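Local coordinates for protein MarR-family transcriptional regulator (Bordetella bronchiseptica, PDB 6PCO) that probably acts as a DNA-binding transcriptional regulator of the MarR family, linked to biofilm formation, whose DNA binding is regulated by 6-hydroxynicotinic acid, at residues V67-Q72 / E157-S162. Sequence-based numbering, arbitrary orientation.
Sequences VAIFQQ and EQITQS. With BU1 (1,4-butanediol), chain E.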
loop_
_atom_site.group_PDB
_atom_site.type_symbol
_atom_site.label_atom_id
_atom_site.label_comp_id
_atom_site.label_asym_id
_atom_site.label_seq_id
_atom_site.Cartn_x
_atom_site.Cartn_y
_atom_site.Cartn_z
ATOM N N VAL A 67 -2.069 5.294 -6.537
ATOM C CA VAL A 67 -3.259 4.484 -6.864
ATOM C C VAL A 67 -4.355 5.392 -7.446
ATOM O O VAL A 67 -5.017 5.013 -8.410
ATOM C CB VAL A 67 -3.757 3.656 -5.663
ATOM C CG1 VAL A 67 -5.156 3.110 -5.893
ATOM C CG2 VAL A 67 -2.803 2.511 -5.347
ATOM N N ALA A 68 -4.538 6.585 -6.872
ATOM C CA ALA A 68 -5.438 7.584 -7.454
ATOM C C ALA A 68 -5.017 7.886 -8.901
ATOM O O ALA A 68 -5.848 7.878 -9.800
ATOM C CB ALA A 68 -5.461 8.839 -6.613
ATOM N N ILE A 69 -3.722 8.148 -9.119
ATOM C CA ILE A 69 -3.254 8.425 -10.445
ATOM C C ILE A 69 -3.603 7.228 -11.336
ATOM O O ILE A 69 -4.096 7.403 -12.448
ATOM C CB ILE A 69 -1.749 8.737 -10.458
ATOM C CG1 ILE A 69 -1.475 10.145 -9.945
ATOM C CG2 ILE A 69 -1.151 8.529 -11.845
ATOM C CD1 ILE A 69 -0.050 10.350 -9.479
ATOM N N PHE A 70 -3.309 6.017 -10.855
ATOM C CA PHE A 70 -3.548 4.791 -11.640
ATOM C C PHE A 70 -5.012 4.763 -12.098
ATOM O O PHE A 70 -5.275 4.516 -13.260
ATOM C CB PHE A 70 -3.189 3.530 -10.835
ATOM C CG PHE A 70 -3.422 2.243 -11.585
ATOM C CD1 PHE A 70 -4.683 1.663 -11.633
ATOM C CD2 PHE A 70 -2.397 1.639 -12.294
ATOM C CE1 PHE A 70 -4.909 0.501 -12.356
ATOM C CE2 PHE A 70 -2.631 0.490 -13.037
ATOM C CZ PHE A 70 -3.885 -0.079 -13.064
ATOM N N GLN A 71 -5.935 5.019 -11.154
ATOM C CA GLN A 71 -7.399 4.878 -11.338
ATOM C C GLN A 71 -7.941 5.944 -12.301
ATOM O O GLN A 71 -8.819 5.659 -13.115
ATOM C CB GLN A 71 -8.107 4.968 -9.986
ATOM C CG GLN A 71 -7.945 3.706 -9.153
ATOM C CD GLN A 71 -8.513 3.824 -7.760
ATOM O OE1 GLN A 71 -8.342 4.836 -7.083
ATOM N NE2 GLN A 71 -9.196 2.776 -7.325
ATOM N N GLN A 72 -7.413 7.166 -12.179
ATOM C CA GLN A 72 -7.767 8.281 -13.021
ATOM C C GLN A 72 -7.327 8.032 -14.478
ATOM O O GLN A 72 -8.087 8.311 -15.386
ATOM C CB GLN A 72 -7.183 9.571 -12.441
ATOM C CG GLN A 72 -7.892 10.025 -11.169
ATOM C CD GLN A 72 -7.508 11.430 -10.776
ATOM O OE1 GLN A 72 -7.560 12.351 -11.587
ATOM N NE2 GLN A 72 -7.118 11.610 -9.522
ATOM N N GLU A 157 2.723 3.609 -18.597
ATOM C CA GLU A 157 3.929 4.433 -18.773
ATOM C C GLU A 157 3.602 5.866 -18.358
ATOM O O GLU A 157 4.339 6.483 -17.622
ATOM C CB GLU A 157 4.468 4.341 -20.207
ATOM C CG GLU A 157 5.513 3.243 -20.393
ATOM C CD GLU A 157 5.648 2.619 -21.783
ATOM O OE1 GLU A 157 5.249 3.272 -22.777
ATOM O OE2 GLU A 157 6.152 1.463 -21.871
ATOM N N GLN A 158 2.459 6.361 -18.820
ATOM C CA GLN A 158 1.935 7.655 -18.404
ATOM C C GLN A 158 1.781 7.687 -16.876
ATOM O O GLN A 158 2.326 8.550 -16.206
ATOM C CB GLN A 158 0.607 7.897 -19.116
ATOM C CG GLN A 158 0.324 9.363 -19.386
ATOM C CD GLN A 158 -1.043 9.507 -20.009
ATOM O OE1 GLN A 158 -1.273 9.104 -21.151
ATOM N NE2 GLN A 158 -1.976 10.051 -19.238
ATOM N N ILE A 159 1.073 6.701 -16.312
ATOM C CA ILE A 159 0.916 6.620 -14.860
ATOM C C ILE A 159 2.277 6.800 -14.169
ATOM O O ILE A 159 2.408 7.619 -13.243
ATOM C CB ILE A 159 0.220 5.316 -14.437
ATOM C CG1 ILE A 159 -1.253 5.331 -14.850
ATOM C CG2 ILE A 159 0.376 5.078 -12.938
ATOM C CD1 ILE A 159 -1.895 3.974 -14.920
ATOM N N THR A 160 3.280 6.028 -14.597
ATOM C CA THR A 160 4.637 6.148 -14.035
ATOM C C THR A 160 5.100 7.609 -14.094
ATOM O O THR A 160 5.565 8.137 -13.079
ATOM C CB THR A 160 5.641 5.252 -14.762
ATOM O OG1 THR A 160 5.309 3.897 -14.482
ATOM C CG2 THR A 160 7.071 5.500 -14.348
ATOM N N GLN A 161 4.957 8.243 -15.269
ATOM C CA GLN A 161 5.356 9.639 -15.469
ATOM C C GLN A 161 4.637 10.551 -14.468
ATOM O O GLN A 161 5.287 11.333 -13.770
ATOM C CB GLN A 161 5.080 10.112 -16.897
ATOM C CG GLN A 161 5.995 9.496 -17.948
ATOM C CD GLN A 161 7.454 9.578 -17.566
ATOM O OE1 GLN A 161 8.001 10.655 -17.316
ATOM N NE2 GLN A 161 8.094 8.422 -17.484
ATOM N N SER A 162 3.311 10.428 -14.378
ATOM C CA SER A 162 2.505 11.232 -13.439
ATOM C C SER A 162 2.992 11.020 -12.004
ATOM O O SER A 162 3.150 11.985 -11.269
ATOM C CB SER A 162 1.049 10.921 -13.541
ATOM O OG SER A 162 0.545 11.317 -14.802
HETATM C C1 BU1 E . 3.665 2.586 -12.495
HETATM C C2 BU1 E . 3.460 1.238 -11.782
HETATM C C3 BU1 E . 2.042 0.673 -11.895
HETATM C C4 BU1 E . 1.873 -0.478 -10.886
HETATM O O5 BU1 E . 4.625 3.452 -11.818
HETATM O O6 BU1 E . 1.093 -0.132 -9.716
#
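I159 points from helix 143-164 at the backbone of F70 on helix 55-73, and its two branches meet F70 and I69. The CG1 arm ends in CD1, which comes obliquely upon the phenyl ring, 3.5 Å from F70 CD2. The other branch, CG2, meets I69 CG2 at 3.9 Å, the two isoleucines passing in opposite directions. I69 CG2 also touches S162 CB at 3.7 Å, at the margin of this apolar patch. The F70 ring, set opposite its own backbone N (chi1 180°), brings CD2 to I159 CD1 and beyond I159 also packs on A81 and F84 of helix 81-93. The short helical segments run roughly antiparallel, at 143°, with axes 9.4 Å apart. This pairing joins the N-terminal helix and the first of the two C-terminal helices that, in the MarR fold, flank the winged helix-turn-helix and build the dimerisation region. One turn before F70 on helix 55-73, H66 touches I159 and hydrogen-bonds 1,4-butanediol. T160, whose CB is directed away from segment 67-72, meets Q54 of the second subunit, and R60 and G56 of that subunit bind the diol. At the S162 end, R65 hydrogen-bonds the carbonyl oxygen of S162, adding a polar tie between the helices.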